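Local coordinates for Xaa-Pro dipeptidase (PDB 1WY2), which probably splits dipeptides that carry proline at the C-terminal position, as a two-metal peptidase of the M24B family with the pita-bread fold, at residues Val210-Ala215 with Arg328-Ile333. Sequence-based numbering, arbitrary orientation.
Sequences VIDLGA and RIEDTI. With ZN (zinc ion), chain D; ZN (zinc ion), chain E.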
loop_
_atom_site.group_PDB
_atom_site.type_symbol
_atom_site.label_atom_id
_atom_site.label_comp_id
_atom_site.label_asym_id
_atom_site.label_seq_id
_atom_site.Cartn_x
_atom_site.Cartn_y
_atom_site.Cartn_z
ATOM N N VAL A 210 -18.876 12.706 6.207
ATOM C CA VAL A 210 -17.583 12.645 6.873
ATOM C C VAL A 210 -16.518 12.693 5.781
ATOM O O VAL A 210 -16.575 11.928 4.817
ATOM C CB VAL A 210 -17.433 11.337 7.692
ATOM C CG1 VAL A 210 -16.042 11.264 8.326
ATOM C CG2 VAL A 210 -18.504 11.278 8.773
ATOM N N ILE A 211 -15.566 13.609 5.938
ATOM C CA ILE A 211 -14.477 13.797 4.981
ATOM C C ILE A 211 -13.159 13.533 5.705
ATOM O O ILE A 211 -12.721 14.344 6.518
ATOM C CB ILE A 211 -14.473 15.248 4.447
ATOM C CG1 ILE A 211 -15.855 15.594 3.878
ATOM C CG2 ILE A 211 -13.399 15.415 3.374
ATOM C CD1 ILE A 211 -16.094 17.086 3.713
ATOM N N ASP A 212 -12.537 12.395 5.411
ATOM C CA ASP A 212 -11.273 12.008 6.041
ATOM C C ASP A 212 -10.265 11.802 4.912
ATOM O O ASP A 212 -10.434 10.923 4.066
ATOM C CB ASP A 212 -11.469 10.707 6.833
ATOM C CG ASP A 212 -10.317 10.398 7.779
ATOM O OD1 ASP A 212 -9.196 10.912 7.580
ATOM O OD2 ASP A 212 -10.538 9.611 8.725
ATOM N N LEU A 213 -9.220 12.619 4.896
ATOM C CA LEU A 213 -8.219 12.530 3.844
ATOM C C LEU A 213 -6.858 12.969 4.353
ATOM O O LEU A 213 -6.721 13.445 5.484
ATOM C CB LEU A 213 -8.652 13.404 2.652
ATOM C CG LEU A 213 -8.893 14.898 2.910
ATOM C CD1 LEU A 213 -7.568 15.646 2.905
ATOM C CD2 LEU A 213 -9.814 15.472 1.833
ATOM N N GLY A 214 -5.845 12.802 3.515
ATOM C CA GLY A 214 -4.510 13.201 3.914
ATOM C C GLY A 214 -3.594 13.226 2.712
ATOM O O GLY A 214 -3.885 12.614 1.688
ATOM N N ALA A 215 -2.483 13.937 2.831
ATOM C CA ALA A 215 -1.540 14.017 1.733
ATOM C C ALA A 215 -0.183 13.458 2.122
ATOM O O ALA A 215 0.267 13.633 3.255
ATOM C CB ALA A 215 -1.388 15.470 1.287
ATOM N N ARG A 328 -17.185 12.488 12.813
ATOM C CA ARG A 328 -15.797 12.389 13.241
ATOM C C ARG A 328 -15.106 13.715 12.947
ATOM O O ARG A 328 -15.316 14.320 11.896
ATOM C CB ARG A 328 -15.035 11.255 12.530
ATOM C CG ARG A 328 -13.544 11.212 12.935
ATOM C CD ARG A 328 -12.822 9.908 12.552
ATOM N NE ARG A 328 -12.700 9.689 11.111
ATOM C CZ ARG A 328 -13.521 8.930 10.389
ATOM N NH1 ARG A 328 -14.541 8.311 10.966
ATOM N NH2 ARG A 328 -13.304 8.763 9.089
ATOM N N ILE A 329 -14.310 14.177 13.903
ATOM C CA ILE A 329 -13.553 15.414 13.750
ATOM C C ILE A 329 -12.130 15.045 14.137
ATOM O O ILE A 329 -11.880 14.598 15.255
ATOM C CB ILE A 329 -14.103 16.521 14.668
ATOM C CG1 ILE A 329 -15.557 16.818 14.283
ATOM C CG2 ILE A 329 -13.248 17.778 14.535
ATOM C CD1 ILE A 329 -16.263 17.804 15.199
ATOM N N GLU A 330 -11.207 15.215 13.195
ATOM C CA GLU A 330 -9.813 14.840 13.397
ATOM C C GLU A 330 -8.791 15.900 13.016
ATOM O O GLU A 330 -8.900 16.534 11.966
ATOM C CB GLU A 330 -9.517 13.565 12.592
ATOM C CG GLU A 330 -8.033 13.278 12.387
ATOM C CD GLU A 330 -7.774 12.038 11.556
ATOM O OE1 GLU A 330 -8.530 11.794 10.593
ATOM O OE2 GLU A 330 -6.799 11.320 11.859
ATOM N N ASP A 331 -7.798 16.079 13.884
ATOM C CA ASP A 331 -6.698 17.016 13.643
ATOM C C ASP A 331 -5.391 16.260 13.825
ATOM O O ASP A 331 -5.337 15.277 14.560
ATOM C CB ASP A 331 -6.670 18.157 14.674
ATOM C CG ASP A 331 -7.609 19.293 14.339
ATOM O OD1 ASP A 331 -7.659 19.703 13.163
ATOM O OD2 ASP A 331 -8.279 19.790 15.272
ATOM N N THR A 332 -4.345 16.717 13.145
ATOM C CA THR A 332 -3.017 16.147 13.337
ATOM C C THR A 332 -2.418 17.229 14.225
ATOM O O THR A 332 -2.531 18.415 13.905
ATOM C CB THR A 332 -2.213 16.061 12.030
ATOM O OG1 THR A 332 -2.762 15.034 11.199
ATOM C CG2 THR A 332 -0.747 15.728 12.323
ATOM N N ILE A 333 -1.823 16.842 15.347
ATOM C CA ILE A 333 -1.249 17.833 16.247
ATOM C C ILE A 333 0.174 17.505 16.648
ATOM O O ILE A 333 0.621 16.362 16.550
ATOM C CB ILE A 333 -2.091 17.990 17.539
ATOM C CG1 ILE A 333 -2.004 16.718 18.386
ATOM C CG2 ILE A 333 -3.548 18.296 17.177
ATOM C CD1 ILE A 333 -2.592 16.868 19.786
HETATM ZN ZN ZN D . -8.058 10.476 9.177
HETATM ZN ZN ZN E . -6.278 9.333 11.517
#
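Arg328 reaches across to Asp212 and holds one carboxylate oxygen with two nitrogens. NH2 of Arg328 lies 2.9 Å from OD2 of Asp212 and meets its anti lone pair. NE of Arg328 approaches the same OD2 at 3.2 Å, from above the carboxylate plane. The salt bridge is side-on, through NE and NH2 to one atom. Both bonds are bent, and the two flat groups are turned 49° apart. A bend at chi3 (66°) turns the otherwise extended arginine chain and brings NE round to the aspartate. Val210 covers one face of the guanidinium near its rim, with CG1 3.8 Å from NH2 of Arg328.

Asp212 also binds a zinc ion, closely through OD1 at 2.0 Å and at a longer 2.7 Å through OD2. OE1 of Glu330 binds the same ion at 2.0 Å, and its OE2 binds the second zinc at 2.1 Å. Glu330 thus bridges the pair, with its carboxylate nearly perpendicular to that of Asp212. With an alanine here instead of Arg328, OD2 of Asp212 would probably lose both N-H donors and rely on the zinc, leaving the carboxylate freer to turn.

Asp223, His287 and Glu316 supply the remaining protein ligands, and Asp223 also binds both ions. The enzyme uses two cobalt ions per subunit; zinc occupies both places here. Thr225 hydrogen-bonds to OE1 of Glu330 and probably helps to orient it. The contact is buried in the pita-bread fold of the M24 family. It joins strand 208-217 to strand 325-336. Strand 220-229 pairs with the first, strand 312-321 with the second, and helix 130-153 packs against Ile211 and Leu213.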